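Local coordinates for shikimate dehydrogenase (NADP(+)) (Thermus thermophilus, PDB 2D5C), which catalyses the reversible NADPH-linked reduction of 3-dehydroshikimate to shikimate on the pathway to chorismate and the aromatic amino acids, at residues V203-L215 with L223-Q235. Residues are numbered along the deposited sequence; the frame is centred on the assembly and turned at random.
Sequences VDLVYRPLWTRFL and LKVQTGLPMLAWQ. With SKM ((3R,4S,5R)-3,4,5-trihydroxycyclohex-1-ene-1-carboxylic acid), chain E; SO4 (sulfate ion), chain D; SO4 (sulfate ion), chain C.
Tyr207 lies with one ring face against Leu232, whose CD2 sits 3.9 Å from the centre of the Tyr207 ring in a CH-pi contact. With its CG placed between backbone N and carbonyl carbon (chi1 55°), the ring reaches over the first turn of helix 229-244, and its OH comes 2.8 Å from carboxylate O3 of the bound shikimate. A phenylalanine here would probably take away the hydroxyl that now lies beside that carboxylate. Gln235 OE1 accepts a hydrogen bond from shikimate O7.

At the other end, Thr227 CG2 lies over the six-membered ring of Trp211, 3.8 Å from its centroid, while Val225 CG2 meets that indole at its edge. Leu210 CD1 touches both Thr227 CB and Leu229 CG, and Leu215 CD2 packs on Val225 CB.

At the edge of the Tyr207 ring, in its plane, a water donates to Leu205 O and Gly228 O; a second accepts from Gly228 N and donates to Val206 O and Leu210 O. Strands 201-204 and 224-226 pair in parallel through a weak bond, Asp204 N to Gln226 O (3.3 Å). With helix 213-220 they form a beta-alpha-beta unit at the edge of the Rossmann-type NADP domain; helix 229-244 follows, carrying Gln235 into the shikimate pocket.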
loop_
_atom_site.group_PDB
_atom_site.type_symbol
_atom_site.label_atom_id
_atom_site.label_comp_id
_atom_site.label_asym_id
_atom_site.label_seq_id
_atom_site.Cartn_x
_atom_site.Cartn_y
_atom_site.Cartn_z
ATOM N N VAL A 203 28.180 -11.553 -10.932
ATOM C CA VAL A 203 27.534 -10.853 -9.830
ATOM C C VAL A 203 27.214 -11.871 -8.749
ATOM O O VAL A 203 26.776 -12.980 -9.061
ATOM C CB VAL A 203 26.216 -10.187 -10.290
ATOM C CG1 VAL A 203 25.578 -9.440 -9.129
ATOM C CG2 VAL A 203 26.502 -9.235 -11.467
ATOM N N ASP A 204 27.475 -11.519 -7.493
ATOM C CA ASP A 204 27.196 -12.439 -6.387
ATOM C C ASP A 204 26.191 -11.780 -5.446
ATOM O O ASP A 204 26.386 -10.641 -5.029
ATOM C CB ASP A 204 28.494 -12.778 -5.618
ATOM C CG ASP A 204 28.370 -14.048 -4.765
ATOM O OD1 ASP A 204 27.230 -14.436 -4.438
ATOM O OD2 ASP A 204 29.411 -14.659 -4.399
ATOM N N LEU A 205 25.101 -12.484 -5.137
ATOM C CA LEU A 205 24.093 -11.961 -4.228
ATOM C C LEU A 205 24.563 -12.116 -2.778
ATOM O O LEU A 205 24.088 -11.402 -1.895
ATOM C CB LEU A 205 22.752 -12.694 -4.412
ATOM C CG LEU A 205 22.152 -12.715 -5.821
ATOM C CD1 LEU A 205 20.676 -13.118 -5.754
ATOM C CD2 LEU A 205 22.294 -11.355 -6.448
ATOM N N VAL A 206 25.473 -13.061 -2.542
ATOM C CA VAL A 206 26.028 -13.279 -1.206
ATOM C C VAL A 206 26.970 -12.111 -0.939
ATOM O O VAL A 206 27.840 -11.807 -1.774
ATOM C CB VAL A 206 26.856 -14.589 -1.122
ATOM C CG1 VAL A 206 27.639 -14.641 0.208
ATOM C CG2 VAL A 206 25.938 -15.799 -1.237
ATOM N N TYR A 207 26.793 -11.447 0.202
ATOM C CA TYR A 207 27.656 -10.322 0.558
ATOM C C TYR A 207 28.322 -10.496 1.930
ATOM O O TYR A 207 28.820 -9.538 2.516
ATOM C CB TYR A 207 26.886 -8.996 0.480
ATOM C CG TYR A 207 25.625 -8.947 1.308
ATOM C CD1 TYR A 207 25.681 -8.807 2.692
ATOM C CD2 TYR A 207 24.373 -9.069 0.706
ATOM C CE1 TYR A 207 24.518 -8.792 3.462
ATOM C CE2 TYR A 207 23.210 -9.056 1.460
ATOM C CZ TYR A 207 23.287 -8.919 2.835
ATOM O OH TYR A 207 22.132 -8.911 3.578
ATOM N N ARG A 208 28.322 -11.730 2.427
ATOM C CA ARG A 208 28.984 -12.085 3.686
ATOM C C ARG A 208 29.748 -13.378 3.454
ATOM O O ARG A 208 29.166 -14.465 3.469
ATOM C CB ARG A 208 27.970 -12.302 4.817
ATOM C CG ARG A 208 27.483 -11.030 5.491
ATOM C CD ARG A 208 26.697 -11.364 6.760
ATOM N NE ARG A 208 26.314 -10.172 7.514
ATOM C CZ ARG A 208 27.171 -9.372 8.144
ATOM N NH1 ARG A 208 28.471 -9.634 8.118
ATOM N NH2 ARG A 208 26.726 -8.304 8.797
ATOM N N PRO A 209 31.068 -13.290 3.224
ATOM C CA PRO A 209 31.924 -12.101 3.153
ATOM C C PRO A 209 31.598 -11.243 1.926
ATOM O O PRO A 209 30.965 -11.728 0.987
ATOM C CB PRO A 209 33.315 -12.706 3.067
ATOM C CG PRO A 209 33.074 -13.941 2.251
ATOM C CD PRO A 209 31.830 -14.505 2.888
ATOM N N LEU A 210 32.030 -9.983 1.925
ATOM C CA LEU A 210 31.762 -9.104 0.783
ATOM C C LEU A 210 32.441 -9.651 -0.473
ATOM O O LEU A 210 31.809 -9.804 -1.522
ATOM C CB LEU A 210 32.251 -7.678 1.059
ATOM C CG LEU A 210 32.013 -6.646 -0.049
ATOM C CD1 LEU A 210 30.504 -6.486 -0.296
ATOM C CD2 LEU A 210 32.630 -5.300 0.345
ATOM N N TRP A 211 33.738 -9.929 -0.372
ATOM C CA TRP A 211 34.474 -10.483 -1.496
ATOM C C TRP A 211 34.585 -11.982 -1.331
ATOM O O TRP A 211 35.549 -12.501 -0.779
ATOM C CB TRP A 211 35.848 -9.826 -1.612
ATOM C CG TRP A 211 35.701 -8.428 -2.099
ATOM C CD1 TRP A 211 35.704 -7.289 -1.348
ATOM C CD2 TRP A 211 35.380 -8.023 -3.440
ATOM N NE1 TRP A 211 35.397 -6.202 -2.135
ATOM C CE2 TRP A 211 35.195 -6.626 -3.423
ATOM C CE3 TRP A 211 35.227 -8.712 -4.650
ATOM C CZ2 TRP A 211 34.867 -5.897 -4.575
ATOM C CZ3 TRP A 211 34.898 -7.987 -5.798
ATOM C CH2 TRP A 211 34.723 -6.593 -5.748
ATOM N N THR A 212 33.542 -12.657 -1.793
ATOM C CA THR A 212 33.407 -14.099 -1.733
ATOM C C THR A 212 34.437 -14.803 -2.597
ATOM O O THR A 212 35.085 -14.181 -3.439
ATOM C CB THR A 212 32.009 -14.504 -2.226
ATOM O OG1 THR A 212 31.834 -14.031 -3.564
ATOM C CG2 THR A 212 30.929 -13.869 -1.346
ATOM N N ARG A 213 34.585 -16.105 -2.391
ATOM C CA ARG A 213 35.518 -16.870 -3.192
ATOM C C ARG A 213 35.096 -16.752 -4.663
ATOM O O ARG A 213 35.923 -16.499 -5.528
ATOM C CB ARG A 213 35.545 -18.335 -2.760
ATOM C CG ARG A 213 36.584 -19.123 -3.524
ATOM C CD ARG A 213 36.766 -20.561 -3.047
ATOM N NE ARG A 213 37.682 -21.235 -3.964
ATOM C CZ ARG A 213 37.688 -22.535 -4.226
ATOM N NH1 ARG A 213 36.826 -23.353 -3.631
ATOM N NH2 ARG A 213 38.537 -23.007 -5.127
ATOM N N PHE A 214 33.798 -16.919 -4.930
ATOM C CA PHE A 214 33.243 -16.808 -6.289
ATOM C C PHE A 214 33.656 -15.489 -6.977
ATOM O O PHE A 214 34.097 -15.480 -8.134
ATOM C CB PHE A 214 31.708 -16.892 -6.200
ATOM C CG PHE A 214 30.981 -16.632 -7.501
ATOM C CD1 PHE A 214 30.769 -17.658 -8.416
ATOM C CD2 PHE A 214 30.448 -15.381 -7.771
ATOM C CE1 PHE A 214 30.024 -17.438 -9.582
ATOM C CE2 PHE A 214 29.698 -15.146 -8.940
ATOM C CZ PHE A 214 29.487 -16.181 -9.842
ATOM N N LEU A 215 33.496 -14.375 -6.277
ATOM C CA LEU A 215 33.838 -13.085 -6.872
ATOM C C LEU A 215 35.335 -12.924 -7.071
ATOM O O LEU A 215 35.769 -12.352 -8.065
ATOM C CB LEU A 215 33.314 -11.923 -6.022
ATOM C CG LEU A 215 31.808 -11.638 -6.129
ATOM C CD1 LEU A 215 31.448 -10.520 -5.165
ATOM C CD2 LEU A 215 31.441 -11.248 -7.563
ATOM N N LEU A 223 37.011 -11.278 -15.449
ATOM C CA LEU A 223 35.604 -10.927 -15.604
ATOM C C LEU A 223 35.318 -9.649 -14.833
ATOM O O LEU A 223 35.949 -9.373 -13.810
ATOM C CB LEU A 223 34.680 -12.037 -15.057
ATOM C CG LEU A 223 34.849 -13.456 -15.602
ATOM C CD1 LEU A 223 33.741 -14.322 -15.006
ATOM C CD2 LEU A 223 34.782 -13.476 -17.111
ATOM N N LYS A 224 34.362 -8.865 -15.320
ATOM C CA LYS A 224 33.968 -7.641 -14.636
ATOM C C LYS A 224 33.082 -8.141 -13.487
ATOM O O LYS A 224 32.298 -9.067 -13.685
ATOM C CB LYS A 224 33.158 -6.747 -15.584
ATOM C CG LYS A 224 32.905 -5.351 -15.043
ATOM C CD LYS A 224 32.085 -4.520 -16.026
ATOM C CE LYS A 224 31.851 -3.110 -15.503
ATOM N NZ LYS A 224 33.130 -2.384 -15.278
ATOM N N VAL A 225 33.193 -7.551 -12.301
ATOM C CA VAL A 225 32.393 -8.045 -11.179
ATOM C C VAL A 225 31.623 -7.005 -10.386
ATOM O O VAL A 225 31.939 -5.817 -10.405
ATOM C CB VAL A 225 33.271 -8.826 -10.142
ATOM C CG1 VAL A 225 33.939 -10.021 -10.798
ATOM C CG2 VAL A 225 34.305 -7.891 -9.516
ATOM N N GLN A 226 30.596 -7.474 -9.683
ATOM C CA GLN A 226 29.795 -6.617 -8.821
ATOM C C GLN A 226 29.419 -7.405 -7.575
ATOM O O GLN A 226 29.008 -8.558 -7.668
ATOM C CB GLN A 226 28.521 -6.142 -9.521
ATOM C CG GLN A 226 27.719 -5.176 -8.653
ATOM C CD GLN A 226 26.487 -4.642 -9.348
ATOM O OE1 GLN A 226 25.565 -5.396 -9.669
ATOM N NE2 GLN A 226 26.465 -3.335 -9.591
ATOM N N THR A 227 29.570 -6.785 -6.409
ATOM C CA THR A 227 29.234 -7.441 -5.150
ATOM C C THR A 227 27.720 -7.422 -4.985
ATOM O O THR A 227 27.009 -6.895 -5.837
ATOM C CB THR A 227 29.842 -6.719 -3.936
ATOM O OG1 THR A 227 29.223 -5.438 -3.799
ATOM C CG2 THR A 227 31.361 -6.549 -4.108
ATOM N N GLY A 228 27.242 -7.991 -3.886
ATOM C CA GLY A 228 25.812 -8.045 -3.643
ATOM C C GLY A 228 25.247 -6.796 -2.998
ATOM O O GLY A 228 24.034 -6.687 -2.831
ATOM N N LEU A 229 26.100 -5.837 -2.647
ATOM C CA LEU A 229 25.603 -4.628 -2.001
ATOM C C LEU A 229 24.729 -3.731 -2.883
ATOM O O LEU A 229 23.711 -3.209 -2.419
ATOM C CB LEU A 229 26.760 -3.806 -1.417
ATOM C CG LEU A 229 27.549 -4.399 -0.244
ATOM C CD1 LEU A 229 28.447 -3.306 0.344
ATOM C CD2 LEU A 229 26.605 -4.936 0.824
ATOM N N PRO A 230 25.117 -3.518 -4.156
ATOM C CA PRO A 230 24.268 -2.663 -4.985
ATOM C C PRO A 230 22.832 -3.192 -5.086
ATOM O O PRO A 230 21.880 -2.412 -5.010
ATOM C CB PRO A 230 24.996 -2.649 -6.324
ATOM C CG PRO A 230 26.447 -2.731 -5.888
ATOM C CD PRO A 230 26.390 -3.812 -4.840
ATOM N N MET A 231 22.667 -4.505 -5.257
ATOM C CA MET A 231 21.317 -5.078 -5.347
ATOM C C MET A 231 20.608 -4.935 -4.002
ATOM O O MET A 231 19.413 -4.638 -3.946
ATOM C CB MET A 231 21.372 -6.563 -5.721
ATOM C CG MET A 231 19.995 -7.212 -5.865
ATOM S SD MET A 231 20.116 -8.947 -6.374
ATOM C CE MET A 231 18.427 -9.530 -6.082
ATOM N N LEU A 232 21.341 -5.149 -2.913
ATOM C CA LEU A 232 20.746 -5.041 -1.587
ATOM C C LEU A 232 20.176 -3.635 -1.386
ATOM O O LEU A 232 19.055 -3.463 -0.892
ATOM C CB LEU A 232 21.796 -5.337 -0.506
ATOM C CG LEU A 232 21.310 -5.288 0.947
ATOM C CD1 LEU A 232 20.234 -6.330 1.165
ATOM C CD2 LEU A 232 22.486 -5.541 1.891
ATOM N N ALA A 233 20.953 -2.636 -1.789
ATOM C CA ALA A 233 20.554 -1.233 -1.651
ATOM C C ALA A 233 19.369 -0.853 -2.528
ATOM O O ALA A 233 18.469 -0.128 -2.090
ATOM C CB ALA A 233 21.727 -0.324 -1.973
ATOM N N TRP A 234 19.369 -1.325 -3.770
ATOM C CA TRP A 234 18.270 -1.008 -4.668
ATOM C C TRP A 234 16.967 -1.712 -4.300
ATOM O O TRP A 234 15.900 -1.088 -4.329
ATOM C CB TRP A 234 18.664 -1.322 -6.112
ATOM C CG TRP A 234 19.255 -0.143 -6.789
ATOM C CD1 TRP A 234 20.578 0.094 -7.027
ATOM C CD2 TRP A 234 18.545 0.993 -7.283
ATOM N NE1 TRP A 234 20.735 1.312 -7.644
ATOM C CE2 TRP A 234 19.503 1.887 -7.814
ATOM C CE3 TRP A 234 17.188 1.346 -7.329
ATOM C CZ2 TRP A 234 19.151 3.108 -8.385
ATOM C CZ3 TRP A 234 16.835 2.560 -7.895
ATOM C CH2 TRP A 234 17.816 3.429 -8.419
ATOM N N GLN A 235 17.026 -2.998 -3.958
ATOM C CA GLN A 235 15.782 -3.661 -3.591
ATOM C C GLN A 235 15.210 -2.983 -2.347
ATOM O O GLN A 235 13.985 -2.887 -2.183
ATOM C CB GLN A 235 15.988 -5.171 -3.375
ATOM C CG GLN A 235 16.849 -5.595 -2.174
ATOM C CD GLN A 235 16.138 -5.485 -0.837
ATOM O OE1 GLN A 235 14.951 -5.816 -0.713
ATOM N NE2 GLN A 235 16.870 -5.042 0.187
HETATM O O12 SKM E . 15.123 -9.313 -0.446
HETATM C C8 SKM E . 16.024 -8.861 0.576
HETATM C C6 SKM E . 15.224 -8.553 1.872
HETATM O O7 SKM E . 14.251 -7.549 1.590
HETATM C C5 SKM E . 16.160 -8.055 3.004
HETATM C C4 SKM E . 17.501 -8.789 3.042
HETATM C C1 SKM E . 18.383 -8.554 4.215
HETATM O O2 SKM E . 17.980 -7.723 5.195
HETATM O O3 SKM E . 19.469 -9.110 4.302
HETATM C C10 SKM E . 17.915 -9.623 2.083
HETATM C C9 SKM E . 17.104 -9.952 0.847
HETATM O O11 SKM E . 16.463 -11.221 1.047
HETATM S S SO4 D . 30.942 -2.985 -6.001
HETATM O O1 SO4 D . 30.260 -2.940 -4.527
HETATM O O2 SO4 D . 30.542 -1.748 -6.637
HETATM O O3 SO4 D . 32.243 -3.105 -5.892
HETATM O O4 SO4 D . 30.266 -4.086 -6.641
HETATM S S SO4 C . 37.879 -25.708 -7.468
HETATM O O1 SO4 C . 38.018 -24.333 -8.321
HETATM O O2 SO4 C . 37.706 -26.744 -8.459
HETATM O O3 SO4 C . 38.943 -25.884 -6.725
HETATM O O4 SO4 C . 36.644 -25.527 -6.756
HETATM O O HOH W 1 22.455 -9.048 -2.526
HETATM O O HOH W 2 29.248 -9.463 -2.535
#